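Local coordinates for protein filamentous hemagglutinin (Bordetella pertussis, PDB 1RWR) that serves as an adhesin, its secretion domain, a right-handed parallel beta-helix, probably directing export through the two-partner secretion pathway, at residues P26-S32 against A73-L77; H33-F39 against I76-D82. All blocks are in the same frame, centred on the assembly; numbering follows the deposited sequence.

Contact 1: P26-S32 against A73-L77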
loop_
_atom_site.group_PDB
_atom_site.type_symbol
_atom_site.label_atom_id
_atom_site.label_comp_id
_atom_site.label_asym_id
_atom_site.label_seq_id
_atom_site.Cartn_x
_atom_site.Cartn_y
_atom_site.Cartn_z
ATOM N N PRO A 26 -5.501 1.477 -20.982
ATOM C CA PRO A 26 -4.093 1.531 -20.601
ATOM C C PRO A 26 -3.194 2.002 -21.723
ATOM O O PRO A 26 -3.534 1.902 -22.920
ATOM C CB PRO A 26 -3.735 0.078 -20.246
ATOM C CG PRO A 26 -4.728 -0.730 -20.932
ATOM C CD PRO A 26 -6.023 0.091 -20.934
ATOM N N ASN A 27 -2.035 2.498 -21.331
ATOM C CA ASN A 27 -1.015 2.877 -22.293
ATOM C C ASN A 27 -0.314 1.647 -22.823
ATOM O O ASN A 27 -0.696 0.522 -22.478
ATOM C CB ASN A 27 -0.002 3.903 -21.705
ATOM C CG ASN A 27 0.766 3.371 -20.482
ATOM O OD1 ASN A 27 1.056 2.157 -20.380
ATOM N ND2 ASN A 27 1.137 4.281 -19.571
ATOM N N SER A 28 0.737 1.888 -23.622
ATOM C CA SER A 28 1.511 0.827 -24.283
ATOM C C SER A 28 2.238 -0.103 -23.321
ATOM O O SER A 28 2.581 -1.249 -23.688
ATOM C CB SER A 28 2.533 1.476 -25.268
ATOM O OG SER A 28 3.486 2.296 -24.561
ATOM N N GLY A 29 2.508 0.388 -22.106
ATOM C CA GLY A 29 3.106 -0.384 -21.047
ATOM C C GLY A 29 2.124 -1.068 -20.105
ATOM O O GLY A 29 2.551 -1.657 -19.154
ATOM N N GLY A 30 0.832 -0.998 -20.396
ATOM C CA GLY A 30 -0.203 -1.671 -19.659
ATOM C C GLY A 30 -0.720 -0.903 -18.475
ATOM O O GLY A 30 -1.511 -1.439 -17.690
ATOM N N VAL A 31 -0.312 0.342 -18.323
ATOM C CA VAL A 31 -0.762 1.132 -17.156
ATOM C C VAL A 31 -2.035 1.920 -17.488
ATOM O O VAL A 31 -2.058 2.729 -18.419
ATOM C CB VAL A 31 0.343 2.130 -16.703
ATOM C CG1 VAL A 31 -0.160 3.052 -15.576
ATOM C CG2 VAL A 31 1.616 1.392 -16.301
ATOM N N SER A 32 -3.072 1.763 -16.680
ATOM C CA SER A 32 -4.276 2.555 -16.793
ATOM C C SER A 32 -4.176 3.645 -15.727
ATOM O O SER A 32 -4.178 3.338 -14.537
ATOM C CB SER A 32 -5.499 1.691 -16.559
ATOM O OG SER A 32 -6.696 2.465 -16.491
ATOM N N ALA A 73 -5.528 -3.697 -18.755
ATOM C CA ALA A 73 -4.422 -3.187 -17.983
ATOM C C ALA A 73 -3.631 -4.270 -17.255
ATOM O O ALA A 73 -4.194 -5.213 -16.732
ATOM C CB ALA A 73 -4.976 -2.163 -16.934
ATOM N N SER A 74 -2.332 -4.060 -17.137
ATOM C CA SER A 74 -1.513 -4.789 -16.156
ATOM C C SER A 74 -1.328 -4.057 -14.811
ATOM O O SER A 74 -1.026 -4.697 -13.822
ATOM C CB SER A 74 -0.176 -5.217 -16.764
ATOM O OG SER A 74 0.474 -4.124 -17.320
ATOM N N ALA A 75 -1.570 -2.746 -14.769
ATOM C CA ALA A 75 -1.479 -1.937 -13.550
ATOM C C ALA A 75 -2.567 -0.879 -13.652
ATOM O O ALA A 75 -2.731 -0.258 -14.683
ATOM C CB ALA A 75 -0.118 -1.268 -13.422
ATOM N N ILE A 76 -3.311 -0.700 -12.574
ATOM C CA ILE A 76 -4.375 0.270 -12.509
ATOM C C ILE A 76 -3.983 1.249 -11.397
ATOM O O ILE A 76 -3.851 0.873 -10.238
ATOM C CB ILE A 76 -5.720 -0.442 -12.170
ATOM C CG1 ILE A 76 -6.158 -1.409 -13.310
ATOM C CG2 ILE A 76 -6.831 0.595 -11.955
ATOM C CD1 ILE A 76 -7.226 -2.410 -12.922
ATOM N N LEU A 77 -3.742 2.497 -11.800
ATOM C CA LEU A 77 -3.437 3.585 -10.924
ATOM C C LEU A 77 -4.655 4.489 -10.789
ATOM O O LEU A 77 -5.219 4.930 -11.798
ATOM C CB LEU A 77 -2.348 4.408 -11.585
ATOM C CG LEU A 77 -1.940 5.728 -10.943
ATOM C CD1 LEU A 77 -1.415 5.578 -9.509
ATOM C CD2 LEU A 77 -0.863 6.336 -11.837
HETATM O O HOH W 1 2.164 -4.922 -19.175
#
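Main-chain hydrogen bonds carry most of the contact between Gly30-Ser32 and Ala73-Leu77, where two parallel strands of neighbouring beta-helix coils begin. Gly30 O takes two amides at once: Ser74 N, 2.8 Å away and on a lone pair in the carbonyl plane, and Ala75 N, 3.2 Å away and well above that plane. Ser32 then bonds through both its N, 2.9 Å from Ala75 O, and its O, 2.9 Å from Leu77 N, both bonds nearly straight.

The turn ahead of the strand has its own polar support. Asn27 to Gly30 form a type I turn, and Val31 N donates to Asn27 OD1 at 3.1 Å, while the side-chain ND2 of Asn27 donates to Gly133 O. A water bridges Ser74 OG, at 2.6 Å, to Gly29 O.

Apolar contacts are small: Pro26 CB meets Ala73 CB at 4.2 Å, and Val31 CG2 approaches Ala75 CB at 4.3 Å on the face of the sheet away from Ser32. Ser32 OG, anti to its own amide nitrogen (chi1 172°), is hydrogen-bonded to Ala24 O and to Asn34 ND2.

Parallel pairing is thus set by the backbone, with the twice-used carbonyl of Gly30 marking where it begins.

Contact 2: H33-F39 against I76-D82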
loop_
_atom_site.group_PDB
_atom_site.type_symbol
_atom_site.label_atom_id
_atom_site.label_comp_id
_atom_site.label_asym_id
_atom_site.label_seq_id
_atom_site.Cartn_x
_atom_site.Cartn_y
_atom_site.Cartn_z
ATOM N N HIS A 33 -4.056 4.898 -16.167
ATOM C CA HIS A 33 -3.869 6.045 -15.285
ATOM C C HIS A 33 -5.208 6.758 -15.140
ATOM O O HIS A 33 -5.726 7.361 -16.081
ATOM C CB HIS A 33 -2.774 6.960 -15.854
ATOM C CG HIS A 33 -2.334 8.028 -14.915
ATOM N ND1 HIS A 33 -1.192 8.770 -15.116
ATOM C CD2 HIS A 33 -2.897 8.492 -13.770
ATOM C CE1 HIS A 33 -1.056 9.632 -14.124
ATOM N NE2 HIS A 33 -2.078 9.485 -13.290
ATOM N N ASN A 34 -5.797 6.640 -13.955
ATOM C CA ASN A 34 -7.107 7.168 -13.677
ATOM C C ASN A 34 -6.994 8.303 -12.675
ATOM O O ASN A 34 -6.491 8.098 -11.568
ATOM C CB ASN A 34 -7.965 6.075 -13.092
ATOM C CG ASN A 34 -8.134 4.929 -14.047
ATOM O OD1 ASN A 34 -8.985 5.022 -14.943
ATOM N ND2 ASN A 34 -7.228 3.906 -13.977
ATOM N N LYS A 35 -7.392 9.498 -13.080
ATOM C CA LYS A 35 -7.380 10.659 -12.184
ATOM C C LYS A 35 -8.757 10.843 -11.629
ATOM O O LYS A 35 -9.755 10.648 -12.331
ATOM C CB LYS A 35 -6.901 11.923 -12.902
ATOM C CG LYS A 35 -5.385 11.908 -13.183
ATOM C CD LYS A 35 -4.985 13.068 -14.055
ATOM C CE LYS A 35 -3.510 13.040 -14.372
ATOM N NZ LYS A 35 -2.707 13.688 -13.267
ATOM N N PHE A 36 -8.810 11.213 -10.360
ATOM C CA PHE A 36 -10.035 11.455 -9.626
ATOM C C PHE A 36 -9.934 12.745 -8.849
ATOM O O PHE A 36 -8.904 13.033 -8.235
ATOM C CB PHE A 36 -10.243 10.364 -8.580
ATOM C CG PHE A 36 -10.569 9.022 -9.142
ATOM C CD1 PHE A 36 -11.879 8.624 -9.280
ATOM C CD2 PHE A 36 -9.550 8.153 -9.548
ATOM C CE1 PHE A 36 -12.201 7.367 -9.804
ATOM C CE2 PHE A 36 -9.884 6.901 -10.050
ATOM C CZ PHE A 36 -11.201 6.520 -10.177
ATOM N N GLN A 37 -11.019 13.507 -8.855
ATOM C CA GLN A 37 -11.162 14.636 -7.938
ATOM C C GLN A 37 -11.282 14.141 -6.486
ATOM O O GLN A 37 -10.680 14.743 -5.575
ATOM C CB GLN A 37 -12.402 15.438 -8.319
ATOM C CG GLN A 37 -12.461 16.810 -7.721
ATOM C CD GLN A 37 -13.443 16.904 -6.587
ATOM O OE1 GLN A 37 -14.589 16.427 -6.693
ATOM N NE2 GLN A 37 -13.013 17.522 -5.485
ATOM N N GLN A 38 -12.056 13.062 -6.306
ATOM C CA GLN A 38 -12.275 12.383 -5.041
ATOM C C GLN A 38 -12.235 10.865 -5.259
ATOM O O GLN A 38 -12.847 10.352 -6.216
ATOM C CB GLN A 38 -13.652 12.752 -4.461
ATOM C CG GLN A 38 -13.720 14.181 -3.964
ATOM C CD GLN A 38 -14.998 14.472 -3.263
ATOM O OE1 GLN A 38 -15.181 14.078 -2.092
ATOM N NE2 GLN A 38 -15.912 15.133 -3.961
ATOM N N PHE A 39 -11.483 10.166 -4.409
ATOM C CA PHE A 39 -11.445 8.687 -4.427
ATOM C C PHE A 39 -11.589 8.114 -3.036
ATOM O O PHE A 39 -10.734 8.347 -2.155
ATOM C CB PHE A 39 -10.155 8.173 -5.065
ATOM C CG PHE A 39 -10.174 6.707 -5.310
ATOM C CD1 PHE A 39 -10.703 6.211 -6.489
ATOM C CD2 PHE A 39 -9.697 5.813 -4.346
ATOM C CE1 PHE A 39 -10.768 4.836 -6.720
ATOM C CE2 PHE A 39 -9.802 4.435 -4.555
ATOM C CZ PHE A 39 -10.334 3.961 -5.737
ATOM N N ILE A 76 -3.311 -0.700 -12.574
ATOM C CA ILE A 76 -4.375 0.270 -12.509
ATOM C C ILE A 76 -3.983 1.249 -11.397
ATOM O O ILE A 76 -3.851 0.873 -10.238
ATOM C CB ILE A 76 -5.720 -0.442 -12.170
ATOM C CG1 ILE A 76 -6.158 -1.409 -13.310
ATOM C CG2 ILE A 76 -6.831 0.595 -11.955
ATOM C CD1 ILE A 76 -7.226 -2.410 -12.922
ATOM N N LEU A 77 -3.742 2.497 -11.800
ATOM C CA LEU A 77 -3.437 3.585 -10.924
ATOM C C LEU A 77 -4.655 4.489 -10.789
ATOM O O LEU A 77 -5.219 4.930 -11.798
ATOM C CB LEU A 77 -2.348 4.408 -11.585
ATOM C CG LEU A 77 -1.940 5.728 -10.943
ATOM C CD1 LEU A 77 -1.415 5.578 -9.509
ATOM C CD2 LEU A 77 -0.863 6.336 -11.837
ATOM N N ALA A 78 -5.047 4.750 -9.558
ATOM C CA ALA A 78 -6.056 5.714 -9.209
ATOM C C ALA A 78 -5.325 6.813 -8.464
ATOM O O ALA A 78 -4.792 6.557 -7.386
ATOM C CB ALA A 78 -7.130 5.073 -8.272
ATOM N N GLU A 79 -5.281 8.010 -9.038
ATOM C CA GLU A 79 -4.577 9.162 -8.473
ATOM C C GLU A 79 -5.564 10.259 -8.158
ATOM O O GLU A 79 -6.322 10.652 -9.031
ATOM C CB GLU A 79 -3.597 9.733 -9.514
ATOM C CG GLU A 79 -2.819 10.924 -9.003
ATOM C CD GLU A 79 -2.054 11.687 -10.080
ATOM O OE1 GLU A 79 -2.033 11.248 -11.231
ATOM O OE2 GLU A 79 -1.395 12.706 -9.748
ATOM N N VAL A 80 -5.573 10.742 -6.929
ATOM C CA VAL A 80 -6.420 11.865 -6.560
ATOM C C VAL A 80 -5.691 13.169 -6.865
ATOM O O VAL A 80 -4.569 13.383 -6.408
ATOM C CB VAL A 80 -6.818 11.821 -5.078
ATOM C CG1 VAL A 80 -7.528 13.126 -4.652
ATOM C CG2 VAL A 80 -7.704 10.646 -4.804
ATOM N N THR A 81 -6.370 14.058 -7.604
ATOM C CA THR A 81 -5.779 15.319 -8.044
ATOM C C THR A 81 -6.186 16.553 -7.230
ATOM O O THR A 81 -5.556 17.596 -7.391
ATOM C CB THR A 81 -6.158 15.597 -9.474
ATOM O OG1 THR A 81 -7.569 15.840 -9.502
ATOM C CG2 THR A 81 -5.939 14.439 -10.319
ATOM N N ASP A 82 -7.201 16.462 -6.389
ATOM C CA ASP A 82 -7.667 17.633 -5.620
ATOM C C ASP A 82 -7.121 17.599 -4.201
ATOM O O ASP A 82 -6.042 17.072 -4.037
ATOM C CB ASP A 82 -9.171 17.784 -5.669
ATOM C CG ASP A 82 -9.593 19.245 -5.769
ATOM O OD1 ASP A 82 -8.738 20.137 -5.477
ATOM O OD2 ASP A 82 -10.747 19.588 -6.136
#
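A parallel strand pair of the beta-helix, 33-36 beside 76-80, carries a polar cluster on one face and aromatic packing on the other. Backbone bonds run from Glu79 N to Asn34 O, Phe36 N to Glu79 O and Thr81 N to Phe36 O. On the polar face His33 NE2 donates to Glu79 OE1 at 2.7 Å, nearly along the C-O axis and in the imidazole plane; Lys35 NZ meets Glu79 OE1 at 3.2 Å from above the carboxylate plane, closing a salt bridge. Glu79 stretches out to them with CG anti to the backbone nitrogen (chi1 -180°). Leu77 CD2 makes a CH-pi contact over one face of the His33 ring, 3.7 Å from its centroid.

On the other face Ala78 CB lies over the Phe39 ring, 4.2 Å from its centroid, and 3.8 Å from Phe36 CE2, while Phe39 CD1 stands over the centre of the Phe36 ring. Asn34 ND2 bonds to Leu77 O at 3.1 Å, beside its backbone N; OD1 is held by Thr9 and Ala24. At the corner, Gln37 NE2 donates to Asp82 OD2 at 3.1 Å.

Three basic groups would probably favour an ionised Glu79: OE1 ties it to His33 and Lys35, while OE2 forms a salt bridge with Arg128.

In the fold
Contacts 1 and 2 are successive lengths of one parallel pairing, strand 31-36 against strand 75-80, and they share Ile76 and Leu77; their centres lie about 14 Å apart. Contact 1 holds the start of the pair and contact 2 its middle and far end, where the chain turns a corner at Gln37. Strand 31-36 is one of the two end strands of the long parallel sheet, and Val4 and Gln6 bond to the backbone along its far part; strand 75-80 passes its other edge to strand 99-104. Strand 128-132 covers the face with Val31, His33 and Leu77 along both contacts. Contact 1 is mainly backbone bonding, to which contact 2 adds charged and aromatic side chains on the two faces.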